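Local coordinates for ABC transporter, solute-binding protein (Staphylococcus aureus, PDB 6LKJ), which probably serves as the solute-binding component of an ABC transporter, and holds a hexose 6-phosphate in the cleft of its periplasmic-binding-protein fold, at residues Thr4-Tyr9 / Glu30-Ser35; Gly210-Val215 / Pro274-Ser279; Thr36-Ser41 / Pro134-Thr139. All coordinates share one frame; numbering follows the deposited sequence.

Interaction 1: residues Thr4-Tyr9 / Glu30-Ser35; sequences TVYSPY and EIKHGS. With BGP (6-O-phosphono-beta-D-galactopyranose), chain B.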
loop_
_atom_site.group_PDB
_atom_site.type_symbol
_atom_site.label_atom_id
_atom_site.label_comp_id
_atom_site.label_asym_id
_atom_site.label_seq_id
_atom_site.Cartn_x
_atom_site.Cartn_y
_atom_site.Cartn_z
ATOM N N THR A 4 12.748 3.960 -15.887
ATOM C CA THR A 4 11.772 4.762 -15.156
ATOM C C THR A 4 10.782 3.859 -14.429
ATOM O O THR A 4 10.245 2.914 -15.017
ATOM C CB THR A 4 11.031 5.709 -16.104
ATOM O OG1 THR A 4 11.944 6.697 -16.596
ATOM C CG2 THR A 4 9.885 6.404 -15.385
ATOM N N VAL A 5 10.538 4.158 -13.154
ATOM C CA VAL A 5 9.656 3.367 -12.303
ATOM C C VAL A 5 8.521 4.256 -11.811
ATOM O O VAL A 5 8.765 5.330 -11.251
ATOM C CB VAL A 5 10.420 2.759 -11.111
ATOM C CG1 VAL A 5 9.463 2.041 -10.169
ATOM C CG2 VAL A 5 11.511 1.812 -11.596
ATOM N N TYR A 6 7.282 3.810 -12.026
ATOM C CA TYR A 6 6.120 4.410 -11.381
ATOM C C TYR A 6 5.927 3.760 -10.018
ATOM O O TYR A 6 5.916 2.529 -9.911
ATOM C CB TYR A 6 4.846 4.220 -12.208
ATOM C CG TYR A 6 4.909 4.629 -13.661
ATOM C CD1 TYR A 6 5.396 3.758 -14.628
ATOM C CD2 TYR A 6 4.433 5.866 -14.075
ATOM C CE1 TYR A 6 5.436 4.121 -15.962
ATOM C CE2 TYR A 6 4.468 6.238 -15.408
ATOM C CZ TYR A 6 4.969 5.361 -16.346
ATOM O OH TYR A 6 5.008 5.723 -17.673
ATOM N N SER A 7 5.754 4.580 -8.980
ATOM C CA SER A 7 5.543 3.987 -7.668
ATOM C C SER A 7 4.748 4.894 -6.739
ATOM O O SER A 7 5.141 6.053 -6.536
ATOM C CB SER A 7 6.879 3.635 -7.012
ATOM O OG SER A 7 6.668 3.024 -5.752
ATOM N N PRO A 8 3.642 4.403 -6.169
ATOM C CA PRO A 8 2.974 5.151 -5.095
ATOM C C PRO A 8 3.713 5.098 -3.768
ATOM O O PRO A 8 3.298 5.785 -2.826
ATOM C CB PRO A 8 1.603 4.470 -4.995
ATOM C CG PRO A 8 1.844 3.081 -5.485
ATOM C CD PRO A 8 2.886 3.202 -6.564
ATOM N N TYR A 9 4.780 4.308 -3.659
ATOM C CA TYR A 9 5.581 4.287 -2.443
ATOM C C TYR A 9 6.213 5.650 -2.191
ATOM O O TYR A 9 6.445 6.434 -3.115
ATOM C CB TYR A 9 6.689 3.240 -2.542
ATOM C CG TYR A 9 6.244 1.805 -2.404
ATOM C CD1 TYR A 9 5.454 1.398 -1.336
ATOM C CD2 TYR A 9 6.635 0.851 -3.335
ATOM C CE1 TYR A 9 5.058 0.081 -1.208
ATOM C CE2 TYR A 9 6.248 -0.463 -3.212
ATOM C CZ TYR A 9 5.459 -0.844 -2.151
ATOM O OH TYR A 9 5.073 -2.155 -2.033
ATOM N N GLU A 30 14.947 6.537 -12.373
ATOM C CA GLU A 30 14.135 7.680 -11.984
ATOM C C GLU A 30 12.753 7.192 -11.567
ATOM O O GLU A 30 12.235 6.212 -12.109
ATOM C CB GLU A 30 14.025 8.694 -13.127
ATOM C CG GLU A 30 15.373 9.176 -13.649
ATOM C CD GLU A 30 15.248 10.315 -14.643
ATOM O OE1 GLU A 30 14.169 10.460 -15.255
ATOM O OE2 GLU A 30 16.231 11.067 -14.815
ATOM N N ILE A 31 12.162 7.876 -10.591
ATOM C CA ILE A 31 10.899 7.463 -9.993
ATOM C C ILE A 31 9.849 8.529 -10.270
ATOM O O ILE A 31 10.106 9.724 -10.086
ATOM C CB ILE A 31 11.039 7.222 -8.478
ATOM C CG1 ILE A 31 12.268 6.361 -8.183
ATOM C CG2 ILE A 31 9.783 6.567 -7.925
ATOM C CD1 ILE A 31 12.612 6.272 -6.710
ATOM N N LYS A 32 8.670 8.095 -10.709
ATOM C CA LYS A 32 7.502 8.958 -10.858
ATOM C C LYS A 32 6.542 8.636 -9.718
ATOM O O LYS A 32 5.990 7.533 -9.659
ATOM C CB LYS A 32 6.837 8.758 -12.219
ATOM C CG LYS A 32 7.672 9.239 -13.394
ATOM C CD LYS A 32 6.865 9.251 -14.686
ATOM C CE LYS A 32 5.750 10.285 -14.634
ATOM N NZ LYS A 32 5.625 11.034 -15.917
ATOM N N HIS A 33 6.352 9.594 -8.816
ATOM C CA HIS A 33 5.550 9.405 -7.617
ATOM C C HIS A 33 4.124 9.908 -7.822
ATOM O O HIS A 33 3.848 10.736 -8.693
ATOM C CB HIS A 33 6.183 10.129 -6.425
ATOM C CG HIS A 33 7.463 9.512 -5.950
ATOM N ND1 HIS A 33 7.502 8.334 -5.236
ATOM C CD2 HIS A 33 8.748 9.916 -6.081
ATOM C CE1 HIS A 33 8.757 8.038 -4.948
ATOM N NE2 HIS A 33 9.533 8.981 -5.451
ATOM N N GLY A 34 3.222 9.402 -6.995
ATOM C CA GLY A 34 1.838 9.835 -7.024
ATOM C C GLY A 34 0.933 8.793 -6.413
ATOM O O GLY A 34 1.356 7.696 -6.054
ATOM N N SER A 35 -0.339 9.167 -6.283
ATOM C CA SER A 35 -1.348 8.209 -5.853
ATOM C C SER A 35 -1.445 7.073 -6.865
ATOM O O SER A 35 -1.186 7.254 -8.058
ATOM C CB SER A 35 -2.706 8.894 -5.688
ATOM O OG SER A 35 -2.624 9.986 -4.787
HETATM C C1 BGP B . -0.453 1.318 0.624
HETATM C C2 BGP B . 0.086 0.272 -0.337
HETATM C C3 BGP B . 1.393 0.695 -0.906
HETATM C C4 BGP B . 1.298 2.045 -1.561
HETATM C C5 BGP B . 0.746 3.087 -0.588
HETATM C C6 BGP B . 0.605 4.410 -1.266
HETATM O O1 BGP B . -1.670 0.949 1.075
HETATM O O2 BGP B . 0.251 -0.984 0.365
HETATM O O3 BGP B . 1.822 -0.264 -1.893
HETATM O O4 BGP B . 0.415 1.930 -2.688
HETATM O O5 BGP B . -0.557 2.666 -0.050
HETATM O O6 BGP B . -0.335 4.320 -2.276
HETATM P P BGP B . -1.599 5.376 -2.279
HETATM O O1P BGP B . -2.488 5.117 -1.092
HETATM O O2P BGP B . -2.388 5.180 -3.553
HETATM O O3P BGP B . -1.079 6.787 -2.227
HETATM O O HOH W 1 4.571 8.364 -4.083
#
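The carbonyl oxygen of Val-5 is held by two neighbours on the adjoining strand: Lys-32 N donates to Val-5 O over 2.8 Å, and the CA-H of Ile-31 closes on the same atom. Val-5 N to Glu-30 O (2.9 Å) and Ser-7 N to Lys-32 O continue the parallel pairing. On the face carrying Thr-4, Tyr-6 and Lys-32, the lysine chain runs alongside the tyrosine ring, with Lys-32 CD 3.9 Å from Tyr-6 CE2. A long aliphatic chain suits this place because its methylenes can lie beside the ring while its charged end stays towards the surface. The Tyr-6 hydroxyl is bonded to Gly-52 and Glu-46. On the other face, Ile-31 CG2 sits over the His-33 imidazole near its rim. With chi1 at -70°, that ring leans back over Ile-31, leaving ND1 facing the other segment, where it makes a weak, bent bond of 3.0 Å to Tyr-9 O. Ser-7 OG, hydrogen-bonded also to Met-56 O, accepts from Tyr-9 N at 3.1 Å, an ST turn. Gly-34, with phi 158°, suits a backbone shape that would press a side chain against the preceding carbonyl. Its own carbonyl meets Pro-8, whose rigid ring carries CB to 3.3 Å from O6 of the bound sugar phosphate. Parallel strands ending in ligand-binding loops, joined through helix 11-25, form a beta-alpha-beta unit of the periplasmic-binding-protein fold.

Interaction 2: residues Gly210-Val215 / Pro274-Ser279; sequences GTMLNV and PLIPKS. With BGP (6-O-phosphono-beta-D-galactopyranose), chain B.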
loop_
_atom_site.group_PDB
_atom_site.type_symbol
_atom_site.label_atom_id
_atom_site.label_comp_id
_atom_site.label_asym_id
_atom_site.label_seq_id
_atom_site.Cartn_x
_atom_site.Cartn_y
_atom_site.Cartn_z
ATOM N N GLY A 210 -11.106 -6.269 11.907
ATOM C CA GLY A 210 -10.556 -6.860 10.706
ATOM C C GLY A 210 -9.625 -5.917 9.974
ATOM O O GLY A 210 -10.040 -4.842 9.527
ATOM N N THR A 211 -8.365 -6.315 9.842
ATOM C CA THR A 211 -7.337 -5.499 9.209
ATOM C C THR A 211 -7.132 -5.970 7.774
ATOM O O THR A 211 -6.859 -7.152 7.538
ATOM C CB THR A 211 -6.025 -5.584 9.988
ATOM O OG1 THR A 211 -6.228 -5.119 11.330
ATOM C CG2 THR A 211 -4.948 -4.749 9.315
ATOM N N MET A 212 -7.259 -5.048 6.823
ATOM C CA MET A 212 -7.010 -5.381 5.427
ATOM C C MET A 212 -5.511 -5.496 5.177
ATOM O O MET A 212 -4.735 -4.623 5.577
ATOM C CB MET A 212 -7.619 -4.320 4.511
ATOM C CG MET A 212 -7.281 -4.510 3.041
ATOM S SD MET A 212 -8.167 -5.903 2.315
ATOM C CE MET A 212 -9.855 -5.407 2.644
ATOM N N LEU A 213 -5.104 -6.576 4.516
ATOM C CA LEU A 213 -3.708 -6.810 4.171
ATOM C C LEU A 213 -3.521 -6.579 2.677
ATOM O O LEU A 213 -4.099 -7.300 1.857
ATOM C CB LEU A 213 -3.273 -8.227 4.552
ATOM C CG LEU A 213 -1.814 -8.561 4.233
ATOM C CD1 LEU A 213 -0.871 -7.669 5.026
ATOM C CD2 LEU A 213 -1.518 -10.030 4.502
ATOM N N ASN A 214 -2.719 -5.575 2.331
ATOM C CA ASN A 214 -2.416 -5.293 0.936
ATOM C C ASN A 214 -1.329 -6.234 0.437
ATOM O O ASN A 214 -0.299 -6.409 1.096
ATOM C CB ASN A 214 -1.956 -3.845 0.760
ATOM C CG ASN A 214 -3.020 -2.839 1.133
ATOM O OD1 ASN A 214 -4.181 -3.188 1.345
ATOM N ND2 ASN A 214 -2.625 -1.573 1.208
ATOM N N VAL A 215 -1.554 -6.833 -0.724
ATOM C CA VAL A 215 -0.519 -7.563 -1.445
ATOM C C VAL A 215 -0.013 -6.622 -2.532
ATOM O O VAL A 215 -0.609 -6.518 -3.609
ATOM C CB VAL A 215 -1.036 -8.882 -2.024
ATOM C CG1 VAL A 215 0.101 -9.647 -2.689
ATOM C CG2 VAL A 215 -1.677 -9.724 -0.932
ATOM N N PRO A 274 -5.400 -9.081 13.414
ATOM C CA PRO A 274 -6.709 -9.613 13.014
ATOM C C PRO A 274 -7.006 -9.338 11.548
ATOM O O PRO A 274 -7.735 -8.398 11.216
ATOM C CB PRO A 274 -7.686 -8.879 13.940
ATOM C CG PRO A 274 -6.986 -7.610 14.290
ATOM C CD PRO A 274 -5.518 -7.927 14.322
ATOM N N LEU A 275 -6.439 -10.152 10.664
ATOM C CA LEU A 275 -6.625 -9.955 9.235
ATOM C C LEU A 275 -8.050 -10.301 8.822
ATOM O O LEU A 275 -8.664 -11.225 9.363
ATOM C CB LEU A 275 -5.633 -10.814 8.450
ATOM C CG LEU A 275 -4.149 -10.571 8.725
ATOM C CD1 LEU A 275 -3.307 -11.686 8.126
ATOM C CD2 LEU A 275 -3.725 -9.218 8.173
ATOM N N ILE A 276 -8.579 -9.550 7.861
ATOM C CA ILE A 276 -9.854 -9.899 7.242
ATOM C C ILE A 276 -9.638 -11.165 6.426
ATOM O O ILE A 276 -8.775 -11.181 5.535
ATOM C CB ILE A 276 -10.391 -8.768 6.352
ATOM C CG1 ILE A 276 -10.572 -7.480 7.152
ATOM C CG2 ILE A 276 -11.696 -9.193 5.700
ATOM C CD1 ILE A 276 -10.671 -6.255 6.286
ATOM N N PRO A 277 -10.370 -12.246 6.689
ATOM C CA PRO A 277 -10.210 -13.449 5.866
ATOM C C PRO A 277 -10.675 -13.221 4.434
ATOM O O PRO A 277 -11.571 -12.416 4.165
ATOM C CB PRO A 277 -11.073 -14.493 6.586
ATOM C CG PRO A 277 -12.025 -13.699 7.436
ATOM C CD PRO A 277 -11.277 -12.463 7.831
ATOM N N LYS A 278 -10.029 -13.935 3.509
ATOM C CA LYS A 278 -10.378 -13.837 2.099
ATOM C C LYS A 278 -11.864 -14.124 1.881
ATOM O O LYS A 278 -12.503 -13.484 1.039
ATOM C CB LYS A 278 -9.491 -14.797 1.281
ATOM C CG LYS A 278 -7.941 -14.552 1.326
ATOM C CD LYS A 278 -7.270 -14.795 2.695
ATOM C CE LYS A 278 -7.758 -16.046 3.395
ATOM N NZ LYS A 278 -7.371 -16.021 4.829
ATOM N N SER A 279 -12.439 -15.040 2.669
ATOM C CA SER A 279 -13.854 -15.386 2.540
ATOM C C SER A 279 -14.795 -14.236 2.900
ATOM O O SER A 279 -15.979 -14.280 2.537
ATOM C CB SER A 279 -14.168 -16.604 3.411
ATOM O OG SER A 279 -13.485 -16.525 4.654
HETATM C C1 BGP B . -0.453 1.318 0.624
HETATM C C2 BGP B . 0.086 0.272 -0.337
HETATM C C3 BGP B . 1.393 0.695 -0.906
HETATM C C4 BGP B . 1.298 2.045 -1.561
HETATM C C5 BGP B . 0.746 3.087 -0.588
HETATM C C6 BGP B . 0.605 4.410 -1.266
HETATM O O1 BGP B . -1.670 0.949 1.075
HETATM O O2 BGP B . 0.251 -0.984 0.365
HETATM O O3 BGP B . 1.822 -0.264 -1.893
HETATM O O4 BGP B . 0.415 1.930 -2.688
HETATM O O5 BGP B . -0.557 2.666 -0.050
HETATM O O6 BGP B . -0.335 4.320 -2.276
HETATM P P BGP B . -1.599 5.376 -2.279
HETATM O O1P BGP B . -2.488 5.117 -1.092
HETATM O O2P BGP B . -2.388 5.180 -3.553
HETATM O O3P BGP B . -1.079 6.787 -2.227
HETATM O O HOH W 2 -6.913 -8.839 4.205
#
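Ile-276 lays its CG1 branch over the backbone of Gly-210, with Ile-276 CG1 3.4 Å from Gly-210 C. Glycine suits the spot: a CB there would run into that methylene, and the backbone angles alone would jam it against the preceding carbonyl. With chi1 at -58°, CG1 swings beside the isoleucine backbone N, and CD1 continues to Met-212, whose bent chain brings its terminal methyl CE to 3.8 Å from it. Two backbone bonds lock the segments at a single bridge: Thr-211 N to Pro-274 O, short at 2.6 Å, and Ile-276 N to Thr-211 O at 3.0 Å, the latter donor standing 47° out of the carbonyl plane. Leu-275 reaches across to the other segment, its CD2 resting 3.8 Å from Leu-213 CB. A water then joins Leu-213 N to Ile-276 O where the backbones diverge. Farther along, Asn-214 ND2 gives the bound sugar's O2 a nearly straight bond of 3.1 Å, and its OD1 is held by Gln-142. The loop 274-279 is fastened to the residues leading into strand 213-221, with Ile-276 against Ala-146 and Ser-149 of helix 138-151 and Leu-213 against Leu-97 and Pro-99 of strand 93-105.

Interaction 3: residues Thr36-Ser41 / Pro134-Thr139; sequences TQVLLS and PNTTTT. With BGP (6-O-phosphono-beta-D-galactopyranose), chain B.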
loop_
_atom_site.group_PDB
_atom_site.type_symbol
_atom_site.label_atom_id
_atom_site.label_comp_id
_atom_site.label_asym_id
_atom_site.label_seq_id
_atom_site.Cartn_x
_atom_site.Cartn_y
_atom_site.Cartn_z
ATOM N N THR A 36 -1.817 5.887 -6.373
ATOM C CA THR A 36 -1.793 4.685 -7.202
ATOM C C THR A 36 -2.610 4.868 -8.477
ATOM O O THR A 36 -2.091 4.729 -9.590
ATOM C CB THR A 36 -2.314 3.485 -6.410
ATOM O OG1 THR A 36 -1.490 3.265 -5.259
ATOM C CG2 THR A 36 -2.304 2.236 -7.281
ATOM N N GLN A 37 -3.897 5.187 -8.331
ATOM C CA GLN A 37 -4.760 5.303 -9.501
ATOM C C GLN A 37 -4.436 6.525 -10.347
ATOM O O GLN A 37 -4.730 6.523 -11.547
ATOM C CB GLN A 37 -6.227 5.329 -9.070
ATOM C CG GLN A 37 -6.708 4.015 -8.473
ATOM C CD GLN A 37 -6.493 2.838 -9.407
ATOM O OE1 GLN A 37 -6.813 2.904 -10.595
ATOM N NE2 GLN A 37 -5.946 1.752 -8.873
ATOM N N VAL A 38 -3.841 7.563 -9.757
ATOM C CA VAL A 38 -3.409 8.714 -10.546
ATOM C C VAL A 38 -2.255 8.321 -11.460
ATOM O O VAL A 38 -2.231 8.675 -12.645
ATOM C CB VAL A 38 -3.028 9.885 -9.624
ATOM C CG1 VAL A 38 -2.406 11.018 -10.432
ATOM C CG2 VAL A 38 -4.247 10.378 -8.859
ATOM N N LEU A 39 -1.280 7.583 -10.921
ATOM C CA LEU A 39 -0.183 7.085 -11.744
ATOM C C LEU A 39 -0.698 6.183 -12.857
ATOM O O LEU A 39 -0.234 6.266 -14.000
ATOM C CB LEU A 39 0.827 6.330 -10.877
ATOM C CG LEU A 39 1.618 7.128 -9.838
ATOM C CD1 LEU A 39 2.337 6.185 -8.889
ATOM C CD2 LEU A 39 2.608 8.065 -10.512
ATOM N N LEU A 40 -1.665 5.317 -12.542
ATOM C CA LEU A 40 -2.204 4.405 -13.545
ATOM C C LEU A 40 -2.978 5.158 -14.619
ATOM O O LEU A 40 -2.921 4.798 -15.801
ATOM C CB LEU A 40 -3.093 3.360 -12.875
ATOM C CG LEU A 40 -2.369 2.306 -12.034
ATOM C CD1 LEU A 40 -3.348 1.579 -11.126
ATOM C CD2 LEU A 40 -1.632 1.325 -12.928
ATOM N N SER A 41 -3.712 6.203 -14.229
ATOM C CA SER A 41 -4.446 6.995 -15.212
ATOM C C SER A 41 -3.500 7.826 -16.068
ATOM O O SER A 41 -3.676 7.913 -17.290
ATOM C CB SER A 41 -5.466 7.890 -14.508
ATOM O OG SER A 41 -6.457 7.115 -13.857
ATOM N N PRO A 134 -10.660 7.420 -1.671
ATOM C CA PRO A 134 -10.753 6.031 -2.147
ATOM C C PRO A 134 -10.832 5.905 -3.660
ATOM O O PRO A 134 -10.629 4.798 -4.178
ATOM C CB PRO A 134 -12.037 5.518 -1.484
ATOM C CG PRO A 134 -12.853 6.747 -1.247
ATOM C CD PRO A 134 -11.871 7.846 -0.947
ATOM N N ASN A 135 -11.120 6.991 -4.380
ATOM C CA ASN A 135 -11.182 6.930 -5.835
ATOM C C ASN A 135 -9.800 6.960 -6.471
ATOM O O ASN A 135 -9.624 6.449 -7.583
ATOM C CB ASN A 135 -12.021 8.088 -6.381
ATOM C CG ASN A 135 -13.449 8.068 -5.872
ATOM O OD1 ASN A 135 -14.175 7.094 -6.064
ATOM N ND2 ASN A 135 -13.862 9.151 -5.224
ATOM N N THR A 136 -8.812 7.548 -5.791
ATOM C CA THR A 136 -7.494 7.751 -6.373
ATOM C C THR A 136 -6.378 6.981 -5.684
ATOM O O THR A 136 -5.321 6.792 -6.293
ATOM C CB THR A 136 -7.132 9.244 -6.358
ATOM O OG1 THR A 136 -7.186 9.734 -5.012
ATOM C CG2 THR A 136 -8.099 10.042 -7.224
ATOM N N THR A 137 -6.575 6.536 -4.447
ATOM C CA THR A 137 -5.502 5.947 -3.660
ATOM C C THR A 137 -5.762 4.471 -3.393
ATOM O O THR A 137 -6.910 4.018 -3.352
ATOM C CB THR A 137 -5.331 6.677 -2.323
ATOM O OG1 THR A 137 -6.485 6.450 -1.505
ATOM C CG2 THR A 137 -5.157 8.173 -2.547
ATOM N N THR A 138 -4.672 3.724 -3.211
ATOM C CA THR A 138 -4.787 2.346 -2.749
ATOM C C THR A 138 -5.235 2.297 -1.294
ATOM O O THR A 138 -6.106 1.496 -0.931
ATOM C CB THR A 138 -3.450 1.622 -2.921
ATOM O OG1 THR A 138 -3.252 1.301 -4.302
ATOM C CG2 THR A 138 -3.414 0.341 -2.096
ATOM N N THR A 139 -4.664 3.164 -0.454
ATOM C CA THR A 139 -4.928 3.107 0.981
ATOM C C THR A 139 -6.381 3.442 1.293
ATOM O O THR A 139 -7.042 2.727 2.057
ATOM C CB THR A 139 -3.986 4.058 1.718
ATOM O OG1 THR A 139 -2.634 3.780 1.334
ATOM C CG2 THR A 139 -4.128 3.891 3.222
HETATM C C1 BGP B . -0.453 1.318 0.624
HETATM C C2 BGP B . 0.086 0.272 -0.337
HETATM C C3 BGP B . 1.393 0.695 -0.906
HETATM C C4 BGP B . 1.298 2.045 -1.561
HETATM C C5 BGP B . 0.746 3.087 -0.588
HETATM C C6 BGP B . 0.605 4.410 -1.266
HETATM O O1 BGP B . -1.670 0.949 1.075
HETATM O O2 BGP B . 0.251 -0.984 0.365
HETATM O O3 BGP B . 1.822 -0.264 -1.893
HETATM O O4 BGP B . 0.415 1.930 -2.688
HETATM O O5 BGP B . -0.557 2.666 -0.050
HETATM O O6 BGP B . -0.335 4.320 -2.276
HETATM P P BGP B . -1.599 5.376 -2.279
HETATM O O1P BGP B . -2.488 5.117 -1.092
HETATM O O2P BGP B . -2.388 5.180 -3.553
HETATM O O3P BGP B . -1.079 6.787 -2.227
HETATM O O HOH W 3 -5.390 1.139 -6.115
#
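The flat carbonyl group of Thr-136 is met by Gln-37 N, which donates to Thr-136 O over 3.0 Å from a position tilted 33° off the carbonyl plane. The carbonyl of Gln-37 is in turn approached on opposite faces by Ser-41 N and Ser-41 OG, so serine adds a side-chain bond to the ordinary helical one. Bent at chi2 (-56°), the glutamine leads its amide away: NE2 is bonded to Thr-63 O and to a water that also binds Thr-138 OG1. Val-38 CG2 lies beside the side chain of Thr-136, 4.0 Å from its CB. Small hydroxyls suit the phosphate side, where backbone and side chain of one residue can both bind oxygens. Phosphate O2P accepts from Thr-36 N, from Thr-36 OG1 at 2.7 Å and from Thr-138 N at 2.7 Å; the hydroxyls of Thr-36 and Thr-138 are themselves 2.8 Å apart, OG1 to OG1. Thr-139 N and OG1 hold O1P. Both helix starts would probably help stabilise the phosphate charge. Thr-137 caps helix 138-151 through Gly-140 N; helix 36-44 packs Leu-39 and Leu-40 on Phe-55 of strand 54-56, while helix 286-292 meets Gln-37 and Asn-135, and helix 170-178 brings Thr-170 against Thr-139.

How the interactions relate
All three contacts reach the same sugar phosphate, and all are partly buried. Interaction 1 is parallel sheet pairing with Glu-30, Lys-32 and His-33 exposed, and it supplies mainly proline and tyrosine surface to the ligand. Interaction 2, about 26 Å away between centres, reaches the same sheet through strand 213-221 and ties a loop to it; none of its touching residues is exposed, most are apolar, and its amide reaches the sugar hydroxyl from beyond the contact itself. Interaction 3, the most polar of the three, has two helix starts gripping the phosphate. It touches both others, through Pro-8 against Thr-36 and Asn-214 against Thr-138. Strand 28-33 runs on into helix 36-44.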